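Local coordinates for precorrin-3 methylase (Rhodobacter capsulatus, PDB 3NUT), which probably transfers a methyl group from S-adenosyl-L-methionine to a corrin precursor in the cobalamin (vitamin B12) biosynthetic pathway, at residues A[43-48]-A[54-59]; A[70-75]-A[109-114]; A[83-86]-A[92-95]. All blocks are in the same frame, centred on the assembly; numbering follows the deposited sequence.

All three contacts reach the five-stranded parallel sheet that carries the N-terminal half of this tetrapyrrole methylase. Contact 1 comes first along the chain, in the loop between strands 37-40 and 55-58, and closes before contact 2 opens. Contact 2 joins helix 65-76 to the entry of strand 113-116, and the shorter excursion of contact 3, from strand 80-85 to helix 94-104, falls within the chain it spans. Their centres lie about 14 Å (1 and 3), 15 Å (2 and 3) and 19 Å (1 and 2) apart. Contacts 1 and 2 thus lie at its two outermost strands, while contact 3, on the middle strand, reaches the S-adenosyl-L-homocysteine pocket.

Contact 1 (A[43-48]-A[54-59]); sequences PYVARI and LTLHPT
A small apolar contact, carried by I48, L54 and L56 with the buried V45 adding a looser touch, packs the loop that follows strand 37-40 against the outermost strand 55-58 of the parallel sheet. The loop is folded back by a type I beta turn from V45 to I48, closed by the bond from I48 N to V45 O (3.0 Å), and this brings the V45 and I48 side chains to face the strand. I48 does most of the work. Its CG1 stands anti to the backbone N (chi1 -175°), and this methylene, not the terminal CD1, rests against L54, with I48 CG1 3.6 Å from L54 CD2. The two side chains meet at a slant, and the same L54 methyl also lies near the CG2 branch of I48. That CG2 methyl reaches L56, two residues further on, 4.2 Å from L56 CD1, as the two side chains run past one another in opposite directions. L56 turns its other methyl to the start of the turn, where CD2 is 4.5 Å from V45 CG2. Branched aliphatic residues suit these places because each has two branches, so I48 can meet L54 with CG1 and L56 with CG2. I38 of strand 37-40 touches both I48 and L54, while H57, on the other side of strand 55-58, bonds through NE2 to D37 OD2. The atoms that meet across the contact are all aliphatic carbons, so the match is one of shape and water exclusion, with no polar bond to set its register.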
loop_
_atom_site.group_PDB
_atom_site.type_symbol
_atom_site.label_atom_id
_atom_site.label_comp_id
_atom_site.label_asym_id
_atom_site.label_seq_id
_atom_site.Cartn_x
_atom_site.Cartn_y
_atom_site.Cartn_z
ATOM N N PRO A 43 -17.807 15.170 -6.035
ATOM C CA PRO A 43 -16.699 16.124 -5.795
ATOM C C PRO A 43 -15.314 15.566 -6.207
ATOM O O PRO A 43 -14.467 16.327 -6.625
ATOM C CB PRO A 43 -16.778 16.382 -4.293
ATOM C CG PRO A 43 -18.223 16.191 -3.970
ATOM C CD PRO A 43 -18.706 15.065 -4.868
ATOM N N TYR A 44 -15.122 14.250 -6.172
ATOM C CA TYR A 44 -13.898 13.641 -6.723
ATOM C C TYR A 44 -13.661 13.887 -8.208
ATOM O O TYR A 44 -12.524 13.910 -8.655
ATOM C CB TYR A 44 -13.859 12.137 -6.496
ATOM C CG TYR A 44 -13.747 11.710 -5.055
ATOM C CD1 TYR A 44 -13.238 12.573 -4.080
ATOM C CD2 TYR A 44 -14.170 10.429 -4.658
ATOM C CE1 TYR A 44 -13.135 12.173 -2.766
ATOM C CE2 TYR A 44 -14.075 10.016 -3.332
ATOM C CZ TYR A 44 -13.547 10.898 -2.406
ATOM O OH TYR A 44 -13.468 10.502 -1.103
ATOM N N VAL A 45 -14.731 14.047 -8.977
ATOM C CA VAL A 45 -14.598 14.126 -10.422
ATOM C C VAL A 45 -15.326 15.328 -11.019
ATOM O O VAL A 45 -15.596 15.376 -12.230
ATOM C CB VAL A 45 -15.044 12.802 -11.086
ATOM C CG1 VAL A 45 -14.138 11.649 -10.628
ATOM C CG2 VAL A 45 -16.511 12.481 -10.778
ATOM N N ALA A 46 -15.622 16.306 -10.165
ATOM C CA ALA A 46 -16.302 17.559 -10.570
ATOM C C ALA A 46 -15.721 18.245 -11.809
ATOM O O ALA A 46 -16.481 18.834 -12.572
ATOM C CB ALA A 46 -16.384 18.566 -9.378
ATOM N N ARG A 47 -14.404 18.154 -12.023
ATOM C CA ARG A 47 -13.754 18.796 -13.183
ATOM C C ARG A 47 -13.431 17.871 -14.375
ATOM O O ARG A 47 -12.641 18.228 -15.248
ATOM C CB ARG A 47 -12.504 19.555 -12.748
ATOM C CG ARG A 47 -12.776 20.742 -11.762
ATOM C CD ARG A 47 -11.523 21.072 -10.964
ATOM N NE ARG A 47 -10.779 19.839 -10.677
ATOM C CZ ARG A 47 -9.464 19.771 -10.469
ATOM N NH1 ARG A 47 -8.722 20.879 -10.486
ATOM N NH2 ARG A 47 -8.890 18.589 -10.244
ATOM N N ILE A 48 -14.048 16.688 -14.406
ATOM C CA ILE A 48 -13.986 15.814 -15.578
ATOM C C ILE A 48 -14.270 16.612 -16.857
ATOM O O ILE A 48 -15.209 17.426 -16.901
ATOM C CB ILE A 48 -15.004 14.642 -15.453
ATOM C CG1 ILE A 48 -14.865 13.639 -16.611
ATOM C CG2 ILE A 48 -16.462 15.169 -15.352
ATOM C CD1 ILE A 48 -13.562 12.913 -16.668
ATOM N N LEU A 54 -20.845 11.461 -22.282
ATOM C CA LEU A 54 -20.395 11.230 -20.889
ATOM C C LEU A 54 -21.487 11.486 -19.884
ATOM O O LEU A 54 -22.092 12.549 -19.868
ATOM C CB LEU A 54 -19.154 12.064 -20.506
ATOM C CG LEU A 54 -18.728 12.009 -19.029
ATOM C CD1 LEU A 54 -18.112 10.663 -18.644
ATOM C CD2 LEU A 54 -17.768 13.158 -18.684
ATOM N N THR A 55 -21.688 10.515 -19.001
ATOM C CA THR A 55 -22.685 10.637 -17.963
ATOM C C THR A 55 -22.141 10.192 -16.594
ATOM O O THR A 55 -21.334 9.246 -16.481
ATOM C CB THR A 55 -24.013 9.952 -18.377
ATOM O OG1 THR A 55 -24.599 9.321 -17.252
ATOM C CG2 THR A 55 -23.792 8.880 -19.388
ATOM N N LEU A 56 -22.570 10.901 -15.561
ATOM C CA LEU A 56 -22.081 10.708 -14.195
ATOM C C LEU A 56 -23.218 10.260 -13.300
ATOM O O LEU A 56 -24.333 10.763 -13.426
ATOM C CB LEU A 56 -21.548 12.027 -13.655
ATOM C CG LEU A 56 -20.089 12.470 -13.733
ATOM C CD1 LEU A 56 -19.514 12.348 -15.106
ATOM C CD2 LEU A 56 -20.009 13.896 -13.207
ATOM N N HIS A 57 -22.926 9.335 -12.382
ATOM C CA HIS A 57 -23.943 8.730 -11.524
ATOM C C HIS A 57 -23.524 8.962 -10.091
ATOM O O HIS A 57 -22.671 8.254 -9.585
ATOM C CB HIS A 57 -24.083 7.222 -11.810
ATOM C CG HIS A 57 -24.316 6.902 -13.252
ATOM N ND1 HIS A 57 -25.570 6.623 -13.766
ATOM C CD2 HIS A 57 -23.461 6.852 -14.302
ATOM C CE1 HIS A 57 -25.477 6.410 -15.063
ATOM N NE2 HIS A 57 -24.210 6.537 -15.415
ATOM N N PRO A 58 -24.145 9.944 -9.411
ATOM C CA PRO A 58 -23.677 10.352 -8.065
ATOM C C PRO A 58 -23.959 9.313 -6.965
ATOM O O PRO A 58 -25.063 8.779 -6.865
ATOM C CB PRO A 58 -24.452 11.656 -7.795
ATOM C CG PRO A 58 -25.118 12.009 -9.125
ATOM C CD PRO A 58 -25.324 10.711 -9.835
ATOM N N THR A 59 -22.958 8.990 -6.180
ATOM C CA THR A 59 -23.180 8.142 -5.028
ATOM C C THR A 59 -22.620 8.890 -3.836
ATOM O O THR A 59 -21.876 9.871 -3.987
ATOM C CB THR A 59 -22.488 6.725 -5.155
ATOM O OG1 THR A 59 -21.102 6.819 -4.828
ATOM C CG2 THR A 59 -22.603 6.144 -6.549
#

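Contact 2 (A[70-75]-A[109-114])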
loop_
_atom_site.group_PDB
_atom_site.type_symbol
_atom_site.label_atom_id
_atom_site.label_comp_id
_atom_site.label_asym_id
_atom_site.label_seq_id
_atom_site.Cartn_x
_atom_site.Cartn_y
_atom_site.Cartn_z
ATOM N N HIS A 70 -25.407 -2.186 -10.561
ATOM C CA HIS A 70 -25.855 -1.277 -11.597
ATOM C C HIS A 70 -24.754 -1.039 -12.617
ATOM O O HIS A 70 -25.029 -0.974 -13.822
ATOM C CB HIS A 70 -26.299 0.038 -10.984
ATOM C CG HIS A 70 -26.720 1.063 -11.990
ATOM N ND1 HIS A 70 -26.385 2.398 -11.873
ATOM C CD2 HIS A 70 -27.461 0.954 -13.118
ATOM C CE1 HIS A 70 -26.913 3.065 -12.884
ATOM N NE2 HIS A 70 -27.566 2.213 -13.656
ATOM N N ALA A 71 -23.526 -0.905 -12.125
ATOM C CA ALA A 71 -22.364 -0.789 -12.982
ATOM C C ALA A 71 -22.278 -1.990 -13.943
ATOM O O ALA A 71 -22.032 -1.821 -15.132
ATOM C CB ALA A 71 -21.100 -0.693 -12.136
ATOM N N LEU A 72 -22.494 -3.199 -13.405
ATOM C CA LEU A 72 -22.474 -4.413 -14.216
ATOM C C LEU A 72 -23.569 -4.392 -15.268
ATOM O O LEU A 72 -23.354 -4.851 -16.394
ATOM C CB LEU A 72 -22.614 -5.668 -13.355
ATOM C CG LEU A 72 -21.545 -6.074 -12.348
ATOM C CD1 LEU A 72 -22.103 -7.252 -11.576
ATOM C CD2 LEU A 72 -20.249 -6.472 -13.059
ATOM N N GLU A 73 -24.725 -3.839 -14.910
ATOM C CA GLU A 73 -25.883 -3.830 -15.808
ATOM C C GLU A 73 -25.654 -2.919 -16.974
ATOM O O GLU A 73 -26.108 -3.209 -18.088
ATOM C CB GLU A 73 -27.163 -3.382 -15.087
ATOM C CG GLU A 73 -27.767 -4.422 -14.131
ATOM C CD GLU A 73 -28.784 -3.799 -13.159
ATOM O OE1 GLU A 73 -29.137 -2.615 -13.320
ATOM O OE2 GLU A 73 -29.241 -4.484 -12.232
ATOM N N MET A 74 -24.976 -1.795 -16.714
ATOM C CA MET A 74 -24.684 -0.822 -17.760
ATOM C C MET A 74 -23.638 -1.404 -18.717
ATOM O O MET A 74 -23.731 -1.224 -19.922
ATOM C CB MET A 74 -24.189 0.502 -17.185
ATOM C CG MET A 74 -25.184 1.289 -16.309
ATOM S SD MET A 74 -24.362 2.788 -15.550
ATOM C CE MET A 74 -24.907 3.877 -16.757
ATOM N N ALA A 75 -22.658 -2.114 -18.163
ATOM C CA ALA A 75 -21.606 -2.698 -18.965
ATOM C C ALA A 75 -22.211 -3.688 -19.949
ATOM O O ALA A 75 -21.685 -3.878 -21.037
ATOM C CB ALA A 75 -20.560 -3.361 -18.090
ATOM N N ALA A 109 -21.745 -12.934 -15.061
ATOM C CA ALA A 109 -20.545 -13.732 -15.213
ATOM C C ALA A 109 -20.024 -13.477 -16.632
ATOM O O ALA A 109 -20.804 -13.483 -17.600
ATOM C CB ALA A 109 -20.874 -15.219 -15.029
ATOM N N GLY A 110 -18.720 -13.249 -16.749
ATOM C CA GLY A 110 -18.147 -12.925 -18.049
ATOM C C GLY A 110 -17.963 -11.438 -18.333
ATOM O O GLY A 110 -17.187 -11.091 -19.215
ATOM N N THR A 111 -18.646 -10.555 -17.599
ATOM C CA THR A 111 -18.405 -9.118 -17.750
ATOM C C THR A 111 -16.901 -8.825 -17.740
ATOM O O THR A 111 -16.174 -9.384 -16.929
ATOM C CB THR A 111 -19.103 -8.252 -16.625
ATOM O OG1 THR A 111 -20.508 -8.566 -16.513
ATOM C CG2 THR A 111 -18.943 -6.741 -16.905
ATOM N N GLU A 112 -16.428 -7.952 -18.630
ATOM C CA GLU A 112 -15.028 -7.532 -18.560
ATOM C C GLU A 112 -14.796 -6.571 -17.385
ATOM O O GLU A 112 -15.509 -5.588 -17.234
ATOM C CB GLU A 112 -14.576 -6.862 -19.857
ATOM C CG GLU A 112 -13.078 -6.748 -19.902
ATOM C CD GLU A 112 -12.554 -5.967 -21.080
ATOM O OE1 GLU A 112 -13.227 -5.964 -22.142
ATOM O OE2 GLU A 112 -11.456 -5.365 -20.931
ATOM N N ILE A 113 -13.799 -6.855 -16.561
ATOM C CA ILE A 113 -13.578 -6.105 -15.353
ATOM C C ILE A 113 -12.102 -5.793 -15.250
ATOM O O ILE A 113 -11.292 -6.647 -15.514
ATOM C CB ILE A 113 -14.033 -6.866 -14.082
ATOM C CG1 ILE A 113 -15.538 -6.684 -13.879
ATOM C CG2 ILE A 113 -13.328 -6.298 -12.856
ATOM C CD1 ILE A 113 -16.259 -7.877 -13.163
ATOM N N ARG A 114 -11.779 -4.551 -14.890
ATOM C CA ARG A 114 -10.406 -4.090 -14.734
ATOM C C ARG A 114 -10.330 -3.336 -13.417
ATOM O O ARG A 114 -11.186 -2.489 -13.141
ATOM C CB ARG A 114 -10.071 -3.129 -15.866
ATOM C CG ARG A 114 -10.111 -3.739 -17.279
ATOM C CD ARG A 114 -10.378 -2.660 -18.325
ATOM N NE ARG A 114 -10.343 -3.190 -19.689
ATOM C CZ ARG A 114 -10.380 -2.464 -20.806
ATOM N NH1 ARG A 114 -10.451 -1.146 -20.764
ATOM N NH2 ARG A 114 -10.340 -3.076 -21.987
HETATM O O HOH W 1 -22.070 -6.968 -17.944
#
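Helix 65-76, over residues 70-75, approaches the chain that leads into strand 113-116 most closely at L72 and T111, whose CA atoms are 7.2 Å apart; G110 has a positive phi (96°), where a side chain would press on the preceding carbonyl O, which suits glycine. T111 is central: its chi1 of -52° sets OG1 beside the backbone N and thereby turns CG2 anti to it, toward the helix and 3.9 Å from A75 CB, where a small alanine allows the close approach. Beside it L72 crosses at a slant, and its CD2 lies 4.0 Å from T111 OG1 and 4.2 Å from I113 CD1, so a single leucine methyl covers both T111 and I113. The hydroxyl has polar work as well: it is hydrogen-bonded to H108 O, and a water donates to T111 OG1 (2.7 Å) and to L72 O (2.9 Å), bridging helix and loop. Threonine thus serves both needs, a methyl for packing and a hydroxyl for the bridge. L98 of helix 94-104 touches L72 and I113, V11 of strand 10-15 lies against A75, and W242 of the second subunit packs on I113, placing the contact between helices, the sheet edge and the dimer partner.

Contact 3 (A[83-86]-A[92-95]); sequences VVSS and FAMA. With SAH (S-adenosyl-L-homocysteine), chain E.
The end of strand 80-85 and the chain entering helix 94-104 run close together, with the CA atoms of S85 and A93 6.4 Å apart. S85 is the polar link between them: M94 N donates to S85 OG over 3.4 Å, a weak bond with an N-H...O angle of 148°. The hydroxyl is set for this by standing anti to the carbonyl carbon (chi1 -81°), and it also lies 3.5 Å from A93 CB and against CB of M94. Serine suits the buried spot, being small enough to let the chain pass while giving the backbone N-H of M94 a weak partner. Two residues earlier, on the same face of the strand, V83 meets M94 at about a right angle. The methionine is bent at chi2 and chi3 (-62° and -61°), and the fold brings its CE back over the valine, 3.9 Å from V83 CG1, so that the folded apolar chain packs between strand and helix. V13 of strand 10-15 and A68 of helix 65-76 touch M94 as well, so it is enclosed by sheet and helix. Where the strand ends, the contact becomes part of the ligand site. S86 O accepts a hydrogen bond from the amino N of S-adenosyl-L-homocysteine (3.0 Å), and A93 CB sits 3.5 Å from the same nitrogen; F92 O approaches CG of the ligand. The small methyl of A93 lines the pocket beside the amino group. D88 O and V91 O, from the loop joining the two segments, also bond the ligand. A strand that ends in a ligand-binding loop before turning into a helix is the beta-alpha element of a parallel alpha/beta sheet, here used to build the S-adenosyl-L-homocysteine pocket of a tetrapyrrole methylase.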
loop_
_atom_site.group_PDB
_atom_site.type_symbol
_atom_site.label_atom_id
_atom_site.label_comp_id
_atom_site.label_asym_id
_atom_site.label_seq_id
_atom_site.Cartn_x
_atom_site.Cartn_y
_atom_site.Cartn_z
ATOM N N VAL A 83 -15.860 2.933 -12.050
ATOM C CA VAL A 83 -16.358 3.141 -10.703
ATOM C C VAL A 83 -15.156 3.692 -9.949
ATOM O O VAL A 83 -14.061 3.108 -9.977
ATOM C CB VAL A 83 -16.852 1.818 -10.057
ATOM C CG1 VAL A 83 -17.189 2.031 -8.580
ATOM C CG2 VAL A 83 -18.034 1.223 -10.839
ATOM N N VAL A 84 -15.327 4.823 -9.282
ATOM C CA VAL A 84 -14.166 5.456 -8.660
ATOM C C VAL A 84 -14.101 5.287 -7.127
ATOM O O VAL A 84 -15.122 5.335 -6.445
ATOM C CB VAL A 84 -14.027 6.939 -9.097
ATOM C CG1 VAL A 84 -13.570 7.009 -10.566
ATOM C CG2 VAL A 84 -15.368 7.716 -8.917
ATOM N N SER A 85 -12.884 5.089 -6.612
ATOM C CA SER A 85 -12.601 5.120 -5.181
ATOM C C SER A 85 -11.438 6.024 -4.894
ATOM O O SER A 85 -10.496 6.099 -5.676
ATOM C CB SER A 85 -12.197 3.738 -4.698
ATOM O OG SER A 85 -13.360 2.968 -4.482
ATOM N N SER A 86 -11.440 6.647 -3.732
ATOM C CA SER A 86 -10.240 7.368 -3.309
ATOM C C SER A 86 -9.156 6.319 -3.051
ATOM O O SER A 86 -9.471 5.133 -2.873
ATOM C CB SER A 86 -10.512 8.238 -2.065
ATOM O OG SER A 86 -10.782 7.403 -0.960
ATOM N N PHE A 92 -10.191 -1.351 1.406
ATOM C CA PHE A 92 -11.456 -0.941 2.064
ATOM C C PHE A 92 -12.277 -0.059 1.133
ATOM O O PHE A 92 -12.591 1.083 1.475
ATOM C CB PHE A 92 -11.170 -0.218 3.393
ATOM C CG PHE A 92 -10.243 -0.985 4.284
ATOM C CD1 PHE A 92 -10.535 -2.323 4.627
ATOM C CD2 PHE A 92 -9.077 -0.396 4.769
ATOM C CE1 PHE A 92 -9.670 -3.055 5.427
ATOM C CE2 PHE A 92 -8.204 -1.119 5.581
ATOM C CZ PHE A 92 -8.493 -2.456 5.903
ATOM N N ALA A 93 -12.592 -0.589 -0.056
ATOM C CA ALA A 93 -13.146 0.217 -1.151
ATOM C C ALA A 93 -13.935 -0.629 -2.128
ATOM O O ALA A 93 -14.372 -1.718 -1.785
ATOM C CB ALA A 93 -12.028 1.039 -1.856
ATOM N N MET A 94 -14.123 -0.128 -3.346
ATOM C CA MET A 94 -15.154 -0.646 -4.236
ATOM C C MET A 94 -14.813 -1.942 -5.025
ATOM O O MET A 94 -15.721 -2.619 -5.531
ATOM C CB MET A 94 -15.625 0.469 -5.185
ATOM C CG MET A 94 -16.688 1.403 -4.599
ATOM S SD MET A 94 -18.235 0.550 -4.160
ATOM C CE MET A 94 -18.758 -0.100 -5.735
ATOM N N ALA A 95 -13.534 -2.281 -5.143
ATOM C CA ALA A 95 -13.158 -3.473 -5.898
ATOM C C ALA A 95 -13.776 -4.742 -5.291
ATOM O O ALA A 95 -14.373 -5.550 -6.023
ATOM C CB ALA A 95 -11.652 -3.596 -6.054
HETATM N N SAH E . -9.413 3.127 -0.710
HETATM C CA SAH E . -8.971 4.132 0.305
HETATM C CB SAH E . -9.485 3.761 1.705
HETATM C CG SAH E . -10.980 4.050 1.846
HETATM S SD SAH E . -11.513 4.201 3.535
HETATM C C SAH E . -7.487 4.097 0.269
HETATM O O SAH E . -7.019 3.160 -0.364
HETATM O OXT SAH E . -6.733 4.923 0.821
HETATM C "C5'" SAH E . -11.402 5.955 3.807
HETATM C "C4'" SAH E . -10.413 6.284 4.943
HETATM O "O4'" SAH E . -9.083 6.334 4.409
HETATM C "C3'" SAH E . -10.605 7.629 5.659
HETATM O "O3'" SAH E . -11.450 7.567 6.817
HETATM C "C2'" SAH E . -9.203 7.985 6.105
HETATM O "O2'" SAH E . -8.823 7.274 7.301
HETATM C "C1'" SAH E . -8.353 7.431 4.978
HETATM N N9 SAH E . -8.042 8.467 3.965
HETATM C C8 SAH E . -8.480 8.518 2.691
HETATM N N7 SAH E . -7.962 9.616 2.058
HETATM C C5 SAH E . -7.173 10.287 2.935
HETATM C C6 SAH E . -6.318 11.513 2.936
HETATM N N6 SAH E . -6.184 12.302 1.838
HETATM N N1 SAH E . -5.669 11.850 4.079
HETATM C C2 SAH E . -5.780 11.095 5.192
HETATM N N3 SAH E . -6.537 9.974 5.255
HETATM C C4 SAH E . -7.245 9.526 4.187
#